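Local coordinates for protein branched-chain amino acid aminotransferase (Thermoproteus uzoniensis, PDB 5CE8) that probably transfers amino groups between branched-chain L-amino acids and 2-oxoglutarate, using pyridoxal 5'-phosphate as cofactor, at residues 90-95 / 126-131; 108-113 / 117-122. One frame throughout, in Å; residues are numbered along the deposited sequence.

How the interactions relate
Both interactions reach the same antiparallel sheet, through its neighbouring strands 102-109 and 125-132. Interaction 1 lays the C-terminal part of helix 82-95 on strand 125-132, whereas interaction 2 closes the excursion that joins the two strands, so along the chain it is nested inside the loop that interaction 1 closes. They lie about 23 Å apart, centre to centre, yet the segments meet in the sheet: Tyr109 CE1 lies 4.0 Å from Ala127 N, and Ala108 CB lies 4.2 Å from Val126 CG2. Interaction 1 has the Ile128 side chain about 10 Å from that of His63, which binds pyridoxal 5'-phosphate; interaction 2 lies away from the cofactor site. Both interactions also adjoin the second subunit.

Interaction 1: 90-95 / 126-131; sequences VETVRA and VAIAAI
No flat group of the two segments takes part in this contact, which Thr92 and Val93 make against Ile128 and Ala130; the guanidinium of Arg94 lies on another side of the helix, where Val90 CG1 sits 3.6 Å above one of its faces, offset toward the rim. The arrangement is a helix packed on a face of an antiparallel sheet, in the class IV aminotransferase fold. Helix segment 90-95 runs 8.3 Å from strand segment 126-131 at closest approach, with 44° between their directions. No hydrogen bond links the two, and the touching residues are all buried.

Thr92 makes most of the contact from the helix side. Its chi1 of -50° sets OG1 beside the backbone N, where it is hydrogen-bonded to Ala88 O one helical turn earlier, while CG2 is left anti to that N and facing the strand. The polar atom is thus satisfied within the helix and the methyl does the packing, 4.3 Å from Ala130 CB. Ile128 also reaches Ala88 and Val89 of the helix, and Trp16 of strand 14-17 touches both Thr92 and Ile128. On the other face of the strand, Ala129 packs on Leu32 of the second subunit. Val93 flanks the contact, its CG2 4.2 Å from Ala130 CB. The closest approach across the segments is from Thr92 CG2 to the carbonyl oxygen Ile128 O, at 3.7 Å.

Interaction 2: 108-113 / 117-122; sequences AYISKP and LDVRGL
Ile110 CG1 and Leu122 CG both lie beside their own backbone N, anti to the carbonyl carbon (chi1 -72° in Ile110), and these torsions direct CD1 of each residue toward the other. The two side chains then cross at about a right angle, with Ile110 CD1 3.8 Å from Leu122 CD1. Lys112 does the opposite: its CG is anti to the backbone N, and with chi2 also extended this brings Lys112 CD to 3.7 Å from Leu122 CD2. A bend at chi3 (133°) sets the course of CE and NZ beyond it, so that the ammonium NZ passes at 3.8 Å from the same CD2 of Leu122 while hydrogen-bonding to Gln114 OE1. Leu122 is therefore touched at both branch tips by different residues of 108-113.

The contact draws together the two limbs of the connection between antiparallel strands 102-109 and 125-132. The returning limb is shaped by a type II beta turn from Val119 to Leu122, with Gly121 at the position of positive phi and a weak backbone bond from Leu122 N to Val119 O. Just before it, Asp118 centres an inverse gamma turn and is gripped side-on by Arg120 in a two-nitrogen salt bridge: NE binds OD1 and NH2 binds OD2, both in the guanidinium plane and both on syn lone pairs. The bond from Arg120 NH2 to Asp118 OD2, 2.9 Å, is nearly straight at 175°. Val119 packs on Pro34 and Phe40, and on Ile171 of the second subunit; its CB lies 4.3 Å from Ile110 CD1.

Interaction 1: 90-95 / 126-131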
loop_
_atom_site.group_PDB
_atom_site.type_symbol
_atom_site.label_atom_id
_atom_site.label_comp_id
_atom_site.label_asym_id
_atom_site.label_seq_id
_atom_site.Cartn_x
_atom_site.Cartn_y
_atom_site.Cartn_z
ATOM N N VAL A 90 -9.284 17.077 -40.861
ATOM C CA VAL A 90 -8.791 17.638 -42.101
ATOM C C VAL A 90 -9.708 18.745 -42.663
ATOM O O VAL A 90 -9.185 19.806 -43.094
ATOM C CB VAL A 90 -8.457 16.506 -43.126
ATOM C CG1 VAL A 90 -8.474 16.987 -44.558
ATOM C CG2 VAL A 90 -7.134 15.900 -42.768
ATOM N N GLU A 91 -11.023 18.568 -42.535
ATOM C CA GLU A 91 -11.995 19.592 -42.913
ATOM C C GLU A 91 -12.012 20.742 -41.998
ATOM O O GLU A 91 -12.194 21.839 -42.459
ATOM C CB GLU A 91 -13.400 19.026 -42.966
ATOM C CG GLU A 91 -13.591 18.007 -44.092
ATOM C CD GLU A 91 -14.615 16.938 -43.728
ATOM O OE1 GLU A 91 -15.333 17.151 -42.737
ATOM O OE2 GLU A 91 -14.713 15.872 -44.400
ATOM N N THR A 92 -11.829 20.535 -40.696
ATOM C CA THR A 92 -11.781 21.691 -39.769
ATOM C C THR A 92 -10.578 22.596 -40.030
ATOM O O THR A 92 -10.690 23.864 -40.009
ATOM C CB THR A 92 -11.733 21.227 -38.298
ATOM O OG1 THR A 92 -12.776 20.297 -38.126
ATOM C CG2 THR A 92 -11.882 22.371 -37.293
ATOM N N VAL A 93 -9.423 21.965 -40.256
ATOM C CA VAL A 93 -8.272 22.737 -40.608
ATOM C C VAL A 93 -8.557 23.522 -41.911
ATOM O O VAL A 93 -8.328 24.768 -41.969
ATOM C CB VAL A 93 -7.002 21.855 -40.659
ATOM C CG1 VAL A 93 -5.816 22.681 -40.991
ATOM C CG2 VAL A 93 -6.769 21.110 -39.303
ATOM N N ARG A 94 -9.047 22.810 -42.922
ATOM C CA ARG A 94 -9.310 23.427 -44.229
ATOM C C ARG A 94 -10.319 24.579 -44.158
ATOM O O ARG A 94 -10.069 25.683 -44.683
ATOM C CB ARG A 94 -9.834 22.386 -45.196
ATOM C CG ARG A 94 -8.779 21.590 -45.861
ATOM C CD ARG A 94 -9.408 20.894 -47.024
ATOM N NE ARG A 94 -8.458 19.963 -47.556
ATOM C CZ ARG A 94 -8.685 18.693 -47.879
ATOM N NH1 ARG A 94 -9.903 18.118 -47.760
ATOM N NH2 ARG A 94 -7.654 17.999 -48.346
ATOM N N ALA A 95 -11.419 24.343 -43.444
ATOM C CA ALA A 95 -12.410 25.374 -43.182
ATOM C C ALA A 95 -11.812 26.640 -42.678
ATOM O O ALA A 95 -12.213 27.729 -43.097
ATOM C CB ALA A 95 -13.478 24.897 -42.213
ATOM N N VAL A 126 -18.883 14.543 -30.372
ATOM C CA VAL A 126 -17.496 14.844 -30.579
ATOM C C VAL A 126 -17.355 16.274 -31.109
ATOM O O VAL A 126 -18.051 16.698 -31.983
ATOM C CB VAL A 126 -16.755 13.862 -31.442
ATOM C CG1 VAL A 126 -15.290 14.316 -31.609
ATOM C CG2 VAL A 126 -16.796 12.463 -30.822
ATOM N N ALA A 127 -16.531 17.063 -30.466
ATOM C CA ALA A 127 -16.143 18.394 -31.007
ATOM C C ALA A 127 -14.660 18.373 -31.244
ATOM O O ALA A 127 -13.863 17.727 -30.444
ATOM C CB ALA A 127 -16.515 19.494 -30.039
ATOM N N ILE A 128 -14.264 19.056 -32.298
ATOM C CA ILE A 128 -12.878 19.117 -32.745
ATOM C C ILE A 128 -12.562 20.510 -33.145
ATOM O O ILE A 128 -13.117 21.077 -34.108
ATOM C CB ILE A 128 -12.526 18.287 -33.950
ATOM C CG1 ILE A 128 -12.655 16.825 -33.696
ATOM C CG2 ILE A 128 -11.092 18.595 -34.436
ATOM C CD1 ILE A 128 -12.890 16.014 -34.959
ATOM N N ALA A 129 -11.640 21.044 -32.385
ATOM C CA ALA A 129 -11.092 22.382 -32.562
ATOM C C ALA A 129 -9.632 22.304 -32.918
ATOM O O ALA A 129 -8.870 21.447 -32.359
ATOM C CB ALA A 129 -11.216 23.148 -31.285
ATOM N N ALA A 130 -9.265 23.238 -33.798
ATOM C CA ALA A 130 -7.910 23.443 -34.318
ATOM C C ALA A 130 -7.457 24.859 -34.007
ATOM O O ALA A 130 -8.108 25.795 -34.437
ATOM C CB ALA A 130 -7.907 23.213 -35.810
ATOM N N ILE A 131 -6.375 25.016 -33.243
ATOM C CA ILE A 131 -5.960 26.270 -32.783
ATOM C C ILE A 131 -4.462 26.557 -33.059
ATOM O O ILE A 131 -3.599 25.680 -32.889
ATOM C CB ILE A 131 -6.381 26.412 -31.265
ATOM C CG1 ILE A 131 -5.204 26.489 -30.299
ATOM C CG2 ILE A 131 -7.373 25.309 -30.843
ATOM C CD1 ILE A 131 -5.607 26.824 -28.868
#

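Interaction 2: 108-113 / 117-122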
loop_
_atom_site.group_PDB
_atom_site.type_symbol
_atom_site.label_atom_id
_atom_site.label_comp_id
_atom_site.label_asym_id
_atom_site.label_seq_id
_atom_site.Cartn_x
_atom_site.Cartn_y
_atom_site.Cartn_z
ATOM N N ALA A 108 -14.606 14.223 -26.762
ATOM C CA ALA A 108 -15.812 13.429 -26.705
ATOM C C ALA A 108 -16.491 13.505 -25.317
ATOM O O ALA A 108 -15.864 13.091 -24.277
ATOM C CB ALA A 108 -15.459 11.975 -26.888
ATOM N N TYR A 109 -17.803 13.760 -25.310
ATOM C CA TYR A 109 -18.557 14.093 -24.054
ATOM C C TYR A 109 -20.064 13.989 -24.302
ATOM O O TYR A 109 -20.503 13.912 -25.431
ATOM C CB TYR A 109 -18.211 15.534 -23.611
ATOM C CG TYR A 109 -18.661 16.465 -24.680
ATOM C CD1 TYR A 109 -17.862 16.693 -25.785
ATOM C CD2 TYR A 109 -19.953 16.934 -24.709
ATOM C CE1 TYR A 109 -18.297 17.520 -26.858
ATOM C CE2 TYR A 109 -20.381 17.771 -25.752
ATOM C CZ TYR A 109 -19.568 18.047 -26.857
ATOM O OH TYR A 109 -20.039 18.816 -27.972
ATOM N N ILE A 110 -20.858 13.984 -23.228
ATOM C CA ILE A 110 -22.250 13.806 -23.333
ATOM C C ILE A 110 -22.948 15.210 -23.458
ATOM O O ILE A 110 -22.737 16.064 -22.619
ATOM C CB ILE A 110 -22.764 12.972 -22.148
ATOM C CG1 ILE A 110 -22.292 11.526 -22.340
ATOM C CG2 ILE A 110 -24.305 13.057 -22.046
ATOM C CD1 ILE A 110 -22.296 10.684 -21.086
ATOM N N SER A 111 -23.703 15.426 -24.542
ATOM C CA SER A 111 -24.367 16.685 -24.774
ATOM C C SER A 111 -25.774 16.733 -24.057
ATOM O O SER A 111 -26.325 17.770 -23.915
ATOM C CB SER A 111 -24.455 16.931 -26.295
ATOM O OG SER A 111 -25.304 15.970 -26.829
ATOM N N LYS A 112 -26.304 15.609 -23.599
ATOM C CA LYS A 112 -27.543 15.586 -22.833
ATOM C C LYS A 112 -27.339 16.032 -21.329
ATOM O O LYS A 112 -26.370 15.692 -20.703
ATOM C CB LYS A 112 -28.119 14.169 -22.931
ATOM C CG LYS A 112 -29.440 13.948 -22.206
ATOM C CD LYS A 112 -29.746 12.474 -21.942
ATOM C CE LYS A 112 -30.198 12.291 -20.497
ATOM N NZ LYS A 112 -30.691 10.920 -20.124
ATOM N N PRO A 113 -28.250 16.834 -20.758
ATOM C CA PRO A 113 -28.235 17.072 -19.303
ATOM C C PRO A 113 -28.605 15.810 -18.485
ATOM O O PRO A 113 -29.536 15.136 -18.833
ATOM C CB PRO A 113 -29.293 18.177 -19.116
ATOM C CG PRO A 113 -30.104 18.216 -20.386
ATOM C CD PRO A 113 -29.344 17.533 -21.469
ATOM N N LEU A 117 -25.603 9.334 -12.086
ATOM C CA LEU A 117 -24.343 8.702 -12.479
ATOM C C LEU A 117 -24.447 7.525 -13.420
ATOM O O LEU A 117 -23.408 6.987 -13.824
ATOM C CB LEU A 117 -23.550 8.228 -11.248
ATOM C CG LEU A 117 -23.309 9.276 -10.219
ATOM C CD1 LEU A 117 -22.888 8.573 -8.946
ATOM C CD2 LEU A 117 -22.322 10.282 -10.765
ATOM N N ASP A 118 -25.648 7.079 -13.751
ATOM C CA ASP A 118 -25.832 5.908 -14.643
ATOM C C ASP A 118 -25.786 6.404 -16.115
ATOM O O ASP A 118 -26.804 6.715 -16.733
ATOM C CB ASP A 118 -27.159 5.205 -14.360
ATOM C CG ASP A 118 -27.316 3.913 -15.109
ATOM O OD1 ASP A 118 -26.434 3.498 -15.889
ATOM O OD2 ASP A 118 -28.351 3.269 -14.864
ATOM N N VAL A 119 -24.579 6.467 -16.652
ATOM C CA VAL A 119 -24.350 7.014 -17.997
ATOM C C VAL A 119 -24.496 5.956 -19.100
ATOM O O VAL A 119 -24.394 6.247 -20.304
ATOM C CB VAL A 119 -23.012 7.803 -18.040
ATOM C CG1 VAL A 119 -23.104 8.987 -17.114
ATOM C CG2 VAL A 119 -21.811 6.950 -17.708
ATOM N N ARG A 120 -24.883 4.738 -18.719
ATOM C CA ARG A 120 -25.121 3.702 -19.694
ATOM C C ARG A 120 -25.996 4.078 -20.869
ATOM O O ARG A 120 -27.001 4.769 -20.729
ATOM C CB ARG A 120 -25.731 2.479 -18.985
ATOM C CG ARG A 120 -24.654 1.696 -18.177
ATOM C CD ARG A 120 -25.199 0.497 -17.431
ATOM N NE ARG A 120 -26.413 0.835 -16.688
ATOM C CZ ARG A 120 -27.394 -0.014 -16.382
ATOM N NH1 ARG A 120 -27.343 -1.307 -16.737
ATOM N NH2 ARG A 120 -28.430 0.440 -15.683
ATOM N N GLY A 121 -25.572 3.632 -22.044
ATOM C CA GLY A 121 -26.399 3.730 -23.224
ATOM C C GLY A 121 -26.555 5.121 -23.831
ATOM O O GLY A 121 -27.191 5.237 -24.837
ATOM N N LEU A 122 -25.974 6.149 -23.219
ATOM C CA LEU A 122 -25.964 7.498 -23.761
ATOM C C LEU A 122 -25.004 7.544 -24.901
ATOM O O LEU A 122 -24.094 6.720 -25.013
ATOM C CB LEU A 122 -25.567 8.546 -22.713
ATOM C CG LEU A 122 -26.480 8.670 -21.539
ATOM C CD1 LEU A 122 -25.833 9.449 -20.410
ATOM C CD2 LEU A 122 -27.797 9.289 -21.995
#